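Leucine-rich-repeat protein (Methanosarcina barkeri, PDB 4WNR) binds guanine nucleotides through its Ras-like Roc domain and, as a member of the Roco family, probably acts as a GTP-dependent signalling switch. Local coordinates at residues L267-V272 and P319-Y324; N40-L45 and L198-M203; L119-R124 and F158-K163. All blocks are in the same frame, centred on the assembly; numbering follows the deposited sequence.

In the fold
The three contacts sample two domains of one Roco fragment. Contacts 2 and 3 both belong to the Roc G-domain and reach the same central sheet, through the neighbouring parallel strands 36-47 and 116-121. Their centres lie about 25 Å apart, but their nearest atoms come to about 5 Å. In the chain, contact 3 is nested inside the long loop that contact 2 closes. There the side chain of D122 is about 7 Å from GDP. Contact 1 belongs to the COR-A domain, follows the others in sequence, and lies about 28 Å from contact 2 and about 39 Å from contact 3 between centres, across the chain's centre from contact 3.

Contact 1: L267-V272 and P319-Y324; sequences LLDTHV and PERYGY
T270 lies over the ring of Y324, and beside this packed pair R321 reaches D269. The contact belongs to the COR-A domain. It joins a type I beta turn, L267 to T270, which runs into strand 271-272, to the start of helix 322-331, and it illustrates how a tight turn can present an apolar and a polar surface side by side. The packed half is built round Y324. Its CG is anti to the backbone N (chi1 172°), which places the ring where T270 CB lies over one of its faces. T270 CB stands 3.8 Å from the centroid of the Y324 ring in a CH-pi contact. L267 crosses the tyrosine at about a right angle, with CG 3.8 Å from Y324 CD1, while V272 CG2 meets the phenol end obliquely. W277 and I278 of helix 275-286 also pack on Y324 and V272, completing the buried surroundings. The looser half, formed by the partly exposed D269 and R321, lies nearer solvent and is held by polar links. R321 bends at chi2 (-62°) and brings its guanidinium edge to the turn. One nitrogen serves two residues there: R321 NH1 donates to T270 OG1 at 3.1 Å and to D269 OD2 at 2.8 Å, the latter within a salt bridge. R321 NH2 adds a weak bond to the same carboxylate oxygen. The other oxygen, OD1, is engaged by T227, so both ends of the aspartate are held. With an alanine here in place of R321, D269 OD2 would probably be left without its charged mate and T270 OG1 without this donor, although T227 would still hold OD1. R321 NH1 meets D269 OD2 from above the carboxylate plane, 40° out of it.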
loop_
_atom_site.group_PDB
_atom_site.type_symbol
_atom_site.label_atom_id
_atom_site.label_comp_id
_atom_site.label_asym_id
_atom_site.label_seq_id
_atom_site.Cartn_x
_atom_site.Cartn_y
_atom_site.Cartn_z
ATOM N N LEU A 267 -5.844 0.882 -17.194
ATOM C CA LEU A 267 -4.931 1.306 -16.123
ATOM C C LEU A 267 -3.459 0.930 -16.344
ATOM O O LEU A 267 -2.577 1.533 -15.732
ATOM C CB LEU A 267 -5.401 0.723 -14.781
ATOM C CG LEU A 267 -6.393 1.544 -13.947
ATOM C CD1 LEU A 267 -7.549 2.083 -14.776
ATOM C CD2 LEU A 267 -6.918 0.701 -12.795
ATOM N N LEU A 268 -3.187 -0.038 -17.219
ATOM C CA LEU A 268 -1.853 -0.653 -17.296
ATOM C C LEU A 268 -0.736 0.252 -17.815
ATOM O O LEU A 268 0.440 -0.049 -17.616
ATOM C CB LEU A 268 -1.896 -1.960 -18.104
ATOM C CG LEU A 268 -2.208 -1.912 -19.603
ATOM C CD1 LEU A 268 -1.018 -1.428 -20.416
ATOM C CD2 LEU A 268 -2.625 -3.292 -20.092
ATOM N N ASP A 269 -1.088 1.344 -18.489
ATOM C CA ASP A 269 -0.078 2.255 -19.030
ATOM C C ASP A 269 0.644 3.026 -17.924
ATOM O O ASP A 269 1.856 3.232 -18.000
ATOM C CB ASP A 269 -0.706 3.237 -20.023
ATOM C CG ASP A 269 0.337 3.999 -20.830
ATOM O OD1 ASP A 269 1.298 3.370 -21.321
ATOM O OD2 ASP A 269 0.198 5.231 -20.975
ATOM N N THR A 270 -0.102 3.443 -16.904
ATOM C CA THR A 270 0.444 4.266 -15.823
ATOM C C THR A 270 1.158 3.429 -14.753
ATOM O O THR A 270 0.539 2.603 -14.082
ATOM C CB THR A 270 -0.666 5.098 -15.151
ATOM O OG1 THR A 270 -1.458 5.740 -16.157
ATOM C CG2 THR A 270 -0.071 6.158 -14.224
ATOM N N HIS A 271 2.461 3.661 -14.605
ATOM C CA HIS A 271 3.265 3.048 -13.545
ATOM C C HIS A 271 3.630 4.123 -12.530
ATOM O O HIS A 271 4.602 4.855 -12.715
ATOM C CB HIS A 271 4.542 2.428 -14.118
ATOM C CG HIS A 271 4.299 1.255 -15.015
ATOM N ND1 HIS A 271 3.578 1.350 -16.185
ATOM C CD2 HIS A 271 4.697 -0.035 -14.921
ATOM C CE1 HIS A 271 3.529 0.165 -16.767
ATOM N NE2 HIS A 271 4.203 -0.694 -16.022
ATOM N N VAL A 272 2.847 4.212 -11.459
ATOM C CA VAL A 272 3.003 5.280 -10.471
ATOM C C VAL A 272 4.182 5.009 -9.535
ATOM O O VAL A 272 4.266 3.947 -8.917
ATOM C CB VAL A 272 1.713 5.473 -9.647
ATOM C CG1 VAL A 272 1.897 6.555 -8.590
ATOM C CG2 VAL A 272 0.550 5.822 -10.565
ATOM N N PRO A 319 -3.861 15.262 -19.364
ATOM C CA PRO A 319 -5.179 14.838 -19.845
ATOM C C PRO A 319 -5.292 13.337 -20.134
ATOM O O PRO A 319 -6.349 12.747 -19.906
ATOM C CB PRO A 319 -5.352 15.653 -21.128
ATOM C CG PRO A 319 -4.599 16.907 -20.855
ATOM C CD PRO A 319 -3.403 16.484 -20.050
ATOM N N GLU A 320 -4.211 12.729 -20.620
ATOM C CA GLU A 320 -4.192 11.285 -20.902
ATOM C C GLU A 320 -4.307 10.410 -19.647
ATOM O O GLU A 320 -4.654 9.233 -19.745
ATOM C CB GLU A 320 -2.944 10.885 -21.707
ATOM C CG GLU A 320 -1.604 11.167 -21.039
ATOM C CD GLU A 320 -1.009 12.502 -21.447
ATOM O OE1 GLU A 320 -1.766 13.494 -21.519
ATOM O OE2 GLU A 320 0.216 12.564 -21.685
ATOM N N ARG A 321 -4.013 10.985 -18.482
ATOM C CA ARG A 321 -4.140 10.277 -17.202
ATOM C C ARG A 321 -5.485 10.534 -16.510
ATOM O O ARG A 321 -5.711 10.057 -15.397
ATOM C CB ARG A 321 -2.986 10.656 -16.264
ATOM C CG ARG A 321 -1.603 10.581 -16.898
ATOM C CD ARG A 321 -1.248 9.173 -17.354
ATOM N NE ARG A 321 -0.254 9.178 -18.427
ATOM C CZ ARG A 321 0.150 8.096 -19.090
ATOM N NH1 ARG A 321 -0.349 6.898 -18.800
ATOM N NH2 ARG A 321 1.058 8.213 -20.051
ATOM N N TYR A 322 -6.374 11.278 -17.165
ATOM C CA TYR A 322 -7.726 11.504 -16.649
ATOM C C TYR A 322 -8.496 10.190 -16.639
ATOM O O TYR A 322 -9.221 9.893 -15.692
ATOM C CB TYR A 322 -8.471 12.534 -17.507
ATOM C CG TYR A 322 -8.062 13.983 -17.294
ATOM C CD1 TYR A 322 -6.840 14.323 -16.709
ATOM C CD2 TYR A 322 -8.897 15.021 -17.706
ATOM C CE1 TYR A 322 -6.478 15.647 -16.526
ATOM C CE2 TYR A 322 -8.537 16.348 -17.529
ATOM C CZ TYR A 322 -7.328 16.654 -16.940
ATOM O OH TYR A 322 -6.968 17.969 -16.762
ATOM N N GLY A 323 -8.330 9.413 -17.706
ATOM C CA GLY A 323 -8.922 8.081 -17.807
ATOM C C GLY A 323 -8.423 7.147 -16.720
ATOM O O GLY A 323 -9.199 6.383 -16.150
ATOM N N TYR A 324 -7.126 7.214 -16.432
ATOM C CA TYR A 324 -6.528 6.401 -15.372
ATOM C C TYR A 324 -7.194 6.668 -14.025
ATOM O O TYR A 324 -7.655 5.743 -13.365
ATOM C CB TYR A 324 -5.022 6.664 -15.265
ATOM C CG TYR A 324 -4.373 6.003 -14.065
ATOM C CD1 TYR A 324 -4.140 4.631 -14.042
ATOM C CD2 TYR A 324 -3.997 6.750 -12.950
ATOM C CE1 TYR A 324 -3.549 4.022 -12.946
ATOM C CE2 TYR A 324 -3.406 6.149 -11.849
ATOM C CZ TYR A 324 -3.185 4.785 -11.853
ATOM O OH TYR A 324 -2.598 4.184 -10.763
#

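Contact 2: N40-L45 and L198-M203; sequences NEVKVL and LKVEHM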
loop_
_atom_site.group_PDB
_atom_site.type_symbol
_atom_site.label_atom_id
_atom_site.label_comp_id
_atom_site.label_asym_id
_atom_site.label_seq_id
_atom_site.Cartn_x
_atom_site.Cartn_y
_atom_site.Cartn_z
ATOM N N ASN A 40 14.617 -10.975 -0.537
ATOM C CA ASN A 40 14.527 -10.592 0.877
ATOM C C ASN A 40 13.903 -9.213 1.110
ATOM O O ASN A 40 14.436 -8.396 1.865
ATOM C CB ASN A 40 15.907 -10.668 1.548
ATOM C CG ASN A 40 16.559 -12.037 1.415
ATOM O OD1 ASN A 40 17.773 -12.132 1.235
ATOM N ND2 ASN A 40 15.765 -13.102 1.512
ATOM N N GLU A 41 12.774 -8.966 0.451
ATOM C CA GLU A 41 12.000 -7.738 0.653
ATOM C C GLU A 41 10.513 -8.043 0.769
ATOM O O GLU A 41 9.989 -8.890 0.046
ATOM C CB GLU A 41 12.227 -6.734 -0.480
ATOM C CG GLU A 41 13.183 -5.603 -0.129
ATOM C CD GLU A 41 13.029 -4.386 -1.025
ATOM O OE1 GLU A 41 11.996 -4.262 -1.712
ATOM O OE2 GLU A 41 13.945 -3.536 -1.034
ATOM N N VAL A 42 9.846 -7.342 1.685
ATOM C CA VAL A 42 8.408 -7.496 1.903
ATOM C C VAL A 42 7.783 -6.136 2.177
ATOM O O VAL A 42 8.374 -5.301 2.864
ATOM C CB VAL A 42 8.096 -8.403 3.115
ATOM C CG1 VAL A 42 6.633 -8.824 3.105
ATOM C CG2 VAL A 42 8.990 -9.632 3.132
ATOM N N LYS A 43 6.586 -5.923 1.640
ATOM C CA LYS A 43 5.787 -4.749 1.979
ATOM C C LYS A 43 4.892 -5.091 3.166
ATOM O O LYS A 43 4.160 -6.080 3.130
ATOM C CB LYS A 43 4.938 -4.299 0.788
ATOM C CG LYS A 43 4.206 -2.985 1.028
ATOM C CD LYS A 43 3.652 -2.383 -0.255
ATOM C CE LYS A 43 2.454 -3.160 -0.769
ATOM N NZ LYS A 43 1.922 -2.584 -2.034
ATOM N N VAL A 44 4.971 -4.280 4.218
ATOM C CA VAL A 44 4.135 -4.460 5.405
ATOM C C VAL A 44 3.081 -3.357 5.437
ATOM O O VAL A 44 3.411 -2.170 5.415
ATOM C CB VAL A 44 4.968 -4.446 6.703
ATOM C CG1 VAL A 44 4.069 -4.567 7.926
ATOM C CG2 VAL A 44 5.978 -5.582 6.693
ATOM N N LEU A 45 1.815 -3.760 5.497
ATOM C CA LEU A 45 0.692 -2.829 5.410
ATOM C C LEU A 45 -0.013 -2.670 6.754
ATOM O O LEU A 45 -0.676 -3.595 7.226
ATOM C CB LEU A 45 -0.302 -3.315 4.353
ATOM C CG LEU A 45 0.223 -3.289 2.913
ATOM C CD1 LEU A 45 -0.501 -4.301 2.043
ATOM C CD2 LEU A 45 0.111 -1.893 2.318
ATOM N N LEU A 198 10.196 -13.728 7.851
ATOM C CA LEU A 198 11.124 -14.688 7.248
ATOM C C LEU A 198 10.401 -15.822 6.514
ATOM O O LEU A 198 10.939 -16.389 5.565
ATOM C CB LEU A 198 12.043 -15.283 8.319
ATOM C CG LEU A 198 12.979 -14.303 9.032
ATOM C CD1 LEU A 198 13.518 -14.913 10.317
ATOM C CD2 LEU A 198 14.118 -13.875 8.120
ATOM N N LYS A 199 9.184 -16.135 6.950
ATOM C CA LYS A 199 8.427 -17.277 6.429
ATOM C C LYS A 199 7.525 -16.959 5.225
ATOM O O LYS A 199 6.830 -17.850 4.731
ATOM C CB LYS A 199 7.577 -17.891 7.548
ATOM C CG LYS A 199 8.390 -18.513 8.674
ATOM C CD LYS A 199 7.522 -18.886 9.866
ATOM C CE LYS A 199 6.576 -20.033 9.545
ATOM N NZ LYS A 199 5.832 -20.494 10.750
ATOM N N VAL A 200 7.527 -15.712 4.757
ATOM C CA VAL A 200 6.712 -15.339 3.590
ATOM C C VAL A 200 7.233 -16.049 2.337
ATOM O O VAL A 200 8.435 -16.284 2.208
ATOM C CB VAL A 200 6.653 -13.809 3.353
ATOM C CG1 VAL A 200 6.063 -13.101 4.564
ATOM C CG2 VAL A 200 8.022 -13.240 3.008
ATOM N N GLU A 201 6.323 -16.379 1.423
ATOM C CA GLU A 201 6.637 -17.252 0.284
ATOM C C GLU A 201 7.725 -16.712 -0.644
ATOM O O GLU A 201 8.548 -17.481 -1.144
ATOM C CB GLU A 201 5.373 -17.557 -0.528
ATOM C CG GLU A 201 4.375 -18.451 0.197
ATOM C CD GLU A 201 3.408 -19.149 -0.744
ATOM O OE1 GLU A 201 2.180 -19.034 -0.530
ATOM O OE2 GLU A 201 3.869 -19.813 -1.698
ATOM N N HIS A 202 7.739 -15.400 -0.866
ATOM C CA HIS A 202 8.696 -14.789 -1.799
ATOM C C HIS A 202 10.002 -14.331 -1.132
ATOM O O HIS A 202 10.783 -13.586 -1.728
ATOM C CB HIS A 202 8.041 -13.635 -2.572
ATOM C CG HIS A 202 7.936 -12.359 -1.796
ATOM N ND1 HIS A 202 6.964 -12.143 -0.844
ATOM C CD2 HIS A 202 8.673 -11.225 -1.844
ATOM C CE1 HIS A 202 7.114 -10.936 -0.332
ATOM N NE2 HIS A 202 8.143 -10.357 -0.924
ATOM N N MET A 203 10.239 -14.791 0.093
ATOM C CA MET A 203 11.498 -14.522 0.789
ATOM C C MET A 203 12.598 -15.446 0.262
ATOM O O MET A 203 13.759 -15.045 0.151
ATOM C CB MET A 203 11.333 -14.717 2.300
ATOM C CG MET A 203 12.103 -13.713 3.138
ATOM S SD MET A 203 11.425 -12.051 2.958
ATOM C CE MET A 203 12.621 -11.095 3.882
#
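M203 folds its side chain across N40 and V42, while H202 next to it points at the backbone of E41. The fold is the Ras-like Roc domain, a P-loop NTPase. Strand 36-47 runs through its central sheet, and segment 198-203 is the loop that follows helix 186-198 and leads to strand 206-208. M203 can be followed outward as a worked example of a flexible side chain fitted to a strand. Beyond CB, chi1 (-142°) sets M203 CG 4.1 Å from N40 ND2. The bend at chi2 then sends M203 SD against V42 CG2 at 3.4 Å, the two side chains crossing at about a right angle. M203 CE, the tip, settles on the backbone of N40, 3.6 Å from N40 CA, and also approaches N40 CB. The N40 amide lies near M203 O, but the angle is too poor for a hydrogen bond. V42 CG2 has a second neighbour: V200 CG2 meets it tip to tip at 3.7 Å, so this methyl meets the sulfur and the V200 methyl side by side. Its other branch, CG1, lies near H202 CE1. Beyond the loop, L256 of helix 243-256 touches both E41 and H202, and E41 forms a salt bridge with K215, linking this part of the strand to helix 209-220. The polar link of the contact, H202 NE2 to E41 O, is modelled doubtfully short; the donor lies in the carbonyl plane, with a C=O...NE2 angle of 158°, and E41 O stands 30° out of the H202 ring plane.

Contact 3: L119-R124 and F158-K163; sequences LVLDSR and FELNRK. With SO4 (sulfate ion), chain E.
F158 lays its ring against the backbone of D122 and S123, where the chain of strand 116-121 leads on in the Ras-like Roc domain. The aromatic interaction dominates. CG of F158 is anti to the backbone N (chi1 178°), which turns the ring against the D122-S123 backbone. S123 CA makes a CH-pi contact 3.9 Å from the centroid of the F158 ring, 20° off its normal, and S123 N stands over the middle of the same face. The peptide carbon of D122 is also over this face, toward the rim.

The aliphatic contacts are fewer. L121 CB meets the ring edge, 4.3 Å from F158 CZ, and the same leucine sends CD1 obliquely to L160 CD1 at 3.7 Å.

Polar and ionic links run within segment 158-163 and out to a sulfate, probably from the crystallisation liquor. No hydrogen bond joins the two segments. R162 extends from CG to NE and turns its guanidinium edge to one sulfate oxygen: NH2 bonds O4 at 2.7 Å, while NH1 reaches O4 weakly. R177 N also donates to the ion. E159 OE1 lies 3.3 Å from R162 NH2 in a salt bridge, their hydrogen bond weak.

D122 turns its carboxylate elsewhere, to a salt bridge with R125, and its side chain is about 4 Å from the side chains of the GDP-binding K151 and A52. In the fold, the contact packs on strand 145-149, which lies between strands 116-121 and 172-177: F158 and L160 both rest on its L149, L121 touches its V147 and A129 of helix 129-140, and helix 162-168 leads the chain on toward strand 172-177.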
loop_
_atom_site.group_PDB
_atom_site.type_symbol
_atom_site.label_atom_id
_atom_site.label_comp_id
_atom_site.label_asym_id
_atom_site.label_seq_id
_atom_site.Cartn_x
_atom_site.Cartn_y
_atom_site.Cartn_z
ATOM N N LEU A 119 -3.090 -5.813 11.270
ATOM C CA LEU A 119 -4.417 -5.280 11.579
ATOM C C LEU A 119 -4.446 -4.722 13.001
ATOM O O LEU A 119 -4.365 -5.478 13.966
ATOM C CB LEU A 119 -5.483 -6.369 11.418
ATOM C CG LEU A 119 -6.929 -6.006 11.780
ATOM C CD1 LEU A 119 -7.405 -4.776 11.021
ATOM C CD2 LEU A 119 -7.847 -7.189 11.512
ATOM N N VAL A 120 -4.559 -3.402 13.118
ATOM C CA VAL A 120 -4.621 -2.738 14.422
ATOM C C VAL A 120 -6.075 -2.470 14.813
ATOM O O VAL A 120 -6.846 -1.917 14.027
ATOM C CB VAL A 120 -3.839 -1.411 14.429
ATOM C CG1 VAL A 120 -3.749 -0.852 15.843
ATOM C CG2 VAL A 120 -2.445 -1.608 13.851
ATOM N N LEU A 121 -6.431 -2.861 16.035
ATOM C CA LEU A 121 -7.794 -2.720 16.548
ATOM C C LEU A 121 -7.805 -2.025 17.906
ATOM O O LEU A 121 -6.764 -1.876 18.547
ATOM C CB LEU A 121 -8.449 -4.095 16.689
ATOM C CG LEU A 121 -8.518 -4.966 15.435
ATOM C CD1 LEU A 121 -8.963 -6.373 15.800
ATOM C CD2 LEU A 121 -9.449 -4.359 14.395
ATOM N N ASP A 122 -8.992 -1.604 18.331
ATOM C CA ASP A 122 -9.196 -1.046 19.672
ATOM C C ASP A 122 -10.623 -1.297 20.167
ATOM O O ASP A 122 -11.496 -1.701 19.395
ATOM C CB ASP A 122 -8.864 0.451 19.706
ATOM C CG ASP A 122 -9.759 1.277 18.805
ATOM O OD1 ASP A 122 -10.251 0.743 17.789
ATOM O OD2 ASP A 122 -9.963 2.470 19.114
ATOM N N SER A 123 -10.845 -1.046 21.453
ATOM C CA SER A 123 -12.108 -1.390 22.114
ATOM C C SER A 123 -13.286 -0.520 21.677
ATOM O O SER A 123 -14.358 -1.041 21.361
ATOM C CB SER A 123 -11.952 -1.307 23.634
ATOM O OG SER A 123 -11.495 -0.024 24.028
ATOM N N ARG A 124 -13.078 0.796 21.655
ATOM C CA ARG A 124 -14.157 1.764 21.399
ATOM C C ARG A 124 -15.060 1.364 20.230
ATOM O O ARG A 124 -16.287 1.426 20.337
ATOM C CB ARG A 124 -13.585 3.169 21.169
ATOM C CG ARG A 124 -13.048 3.825 22.436
ATOM C CD ARG A 124 -12.950 5.338 22.304
ATOM N NE ARG A 124 -11.855 5.759 21.432
ATOM C CZ ARG A 124 -10.572 5.822 21.789
ATOM N NH1 ARG A 124 -10.179 5.480 23.013
ATOM N NH2 ARG A 124 -9.666 6.228 20.908
ATOM N N PHE A 158 -10.791 -5.870 26.788
ATOM C CA PHE A 158 -10.948 -6.003 25.338
ATOM C C PHE A 158 -10.323 -7.297 24.813
ATOM O O PHE A 158 -9.113 -7.497 24.916
ATOM C CB PHE A 158 -10.332 -4.797 24.621
ATOM C CG PHE A 158 -10.414 -4.869 23.120
ATOM C CD1 PHE A 158 -11.640 -5.014 22.482
ATOM C CD2 PHE A 158 -9.265 -4.778 22.342
ATOM C CE1 PHE A 158 -11.719 -5.078 21.100
ATOM C CE2 PHE A 158 -9.337 -4.840 20.960
ATOM C CZ PHE A 158 -10.565 -4.989 20.337
ATOM N N GLU A 159 -11.166 -8.163 24.255
ATOM C CA GLU A 159 -10.736 -9.439 23.679
ATOM C C GLU A 159 -11.561 -9.794 22.444
ATOM O O GLU A 159 -12.571 -9.150 22.151
ATOM C CB GLU A 159 -10.855 -10.564 24.715
ATOM C CG GLU A 159 -9.651 -10.715 25.634
ATOM C CD GLU A 159 -8.476 -11.420 24.973
ATOM O OE1 GLU A 159 -8.457 -11.544 23.727
ATOM O OE2 GLU A 159 -7.563 -11.852 25.709
ATOM N N LEU A 160 -11.112 -10.822 21.728
ATOM C CA LEU A 160 -11.807 -11.333 20.543
ATOM C C LEU A 160 -11.976 -12.848 20.628
ATOM O O LEU A 160 -11.263 -13.521 21.375
ATOM C CB LEU A 160 -11.022 -10.989 19.274
ATOM C CG LEU A 160 -10.704 -9.512 19.024
ATOM C CD1 LEU A 160 -9.709 -9.368 17.883
ATOM C CD2 LEU A 160 -11.972 -8.722 18.735
ATOM N N ASN A 161 -12.925 -13.378 19.861
ATOM C CA ASN A 161 -13.076 -14.826 19.704
ATOM C C ASN A 161 -11.990 -15.348 18.763
ATOM O O ASN A 161 -12.207 -15.490 17.559
ATOM C CB ASN A 161 -14.467 -15.176 19.170
ATOM C CG ASN A 161 -15.569 -14.912 20.183
ATOM O OD1 ASN A 161 -15.386 -15.106 21.385
ATOM N ND2 ASN A 161 -16.725 -14.475 19.697
ATOM N N ARG A 162 -10.824 -15.636 19.333
ATOM C CA ARG A 162 -9.618 -15.928 18.553
ATOM C C ARG A 162 -9.681 -17.256 17.804
ATOM O O ARG A 162 -9.276 -17.335 16.644
ATOM C CB ARG A 162 -8.383 -15.904 19.459
ATOM C CG ARG A 162 -8.134 -14.557 20.116
ATOM C CD ARG A 162 -6.817 -14.538 20.872
ATOM N NE ARG A 162 -6.572 -13.251 21.520
ATOM C CZ ARG A 162 -5.448 -12.923 22.154
ATOM N NH1 ARG A 162 -4.437 -13.784 22.239
ATOM N NH2 ARG A 162 -5.329 -11.722 22.708
ATOM N N LYS A 163 -10.186 -18.293 18.468
ATOM C CA LYS A 163 -10.300 -19.624 17.864
ATOM C C LYS A 163 -11.205 -19.596 16.630
ATOM O O LYS A 163 -10.922 -20.255 15.630
ATOM C CB LYS A 163 -10.829 -20.638 18.885
ATOM C CG LYS A 163 -10.717 -22.089 18.442
ATOM C CD LYS A 163 -11.195 -23.045 19.525
ATOM C CE LYS A 163 -10.936 -24.496 19.152
ATOM N NZ LYS A 163 -11.763 -24.947 17.997
HETATM S S SO4 E . -2.103 -12.078 24.918
HETATM O O1 SO4 E . -1.627 -13.479 24.840
HETATM O O2 SO4 E . -1.794 -11.522 26.254
HETATM O O3 SO4 E . -1.437 -11.259 23.881
HETATM O O4 SO4 E . -3.566 -12.049 24.702
#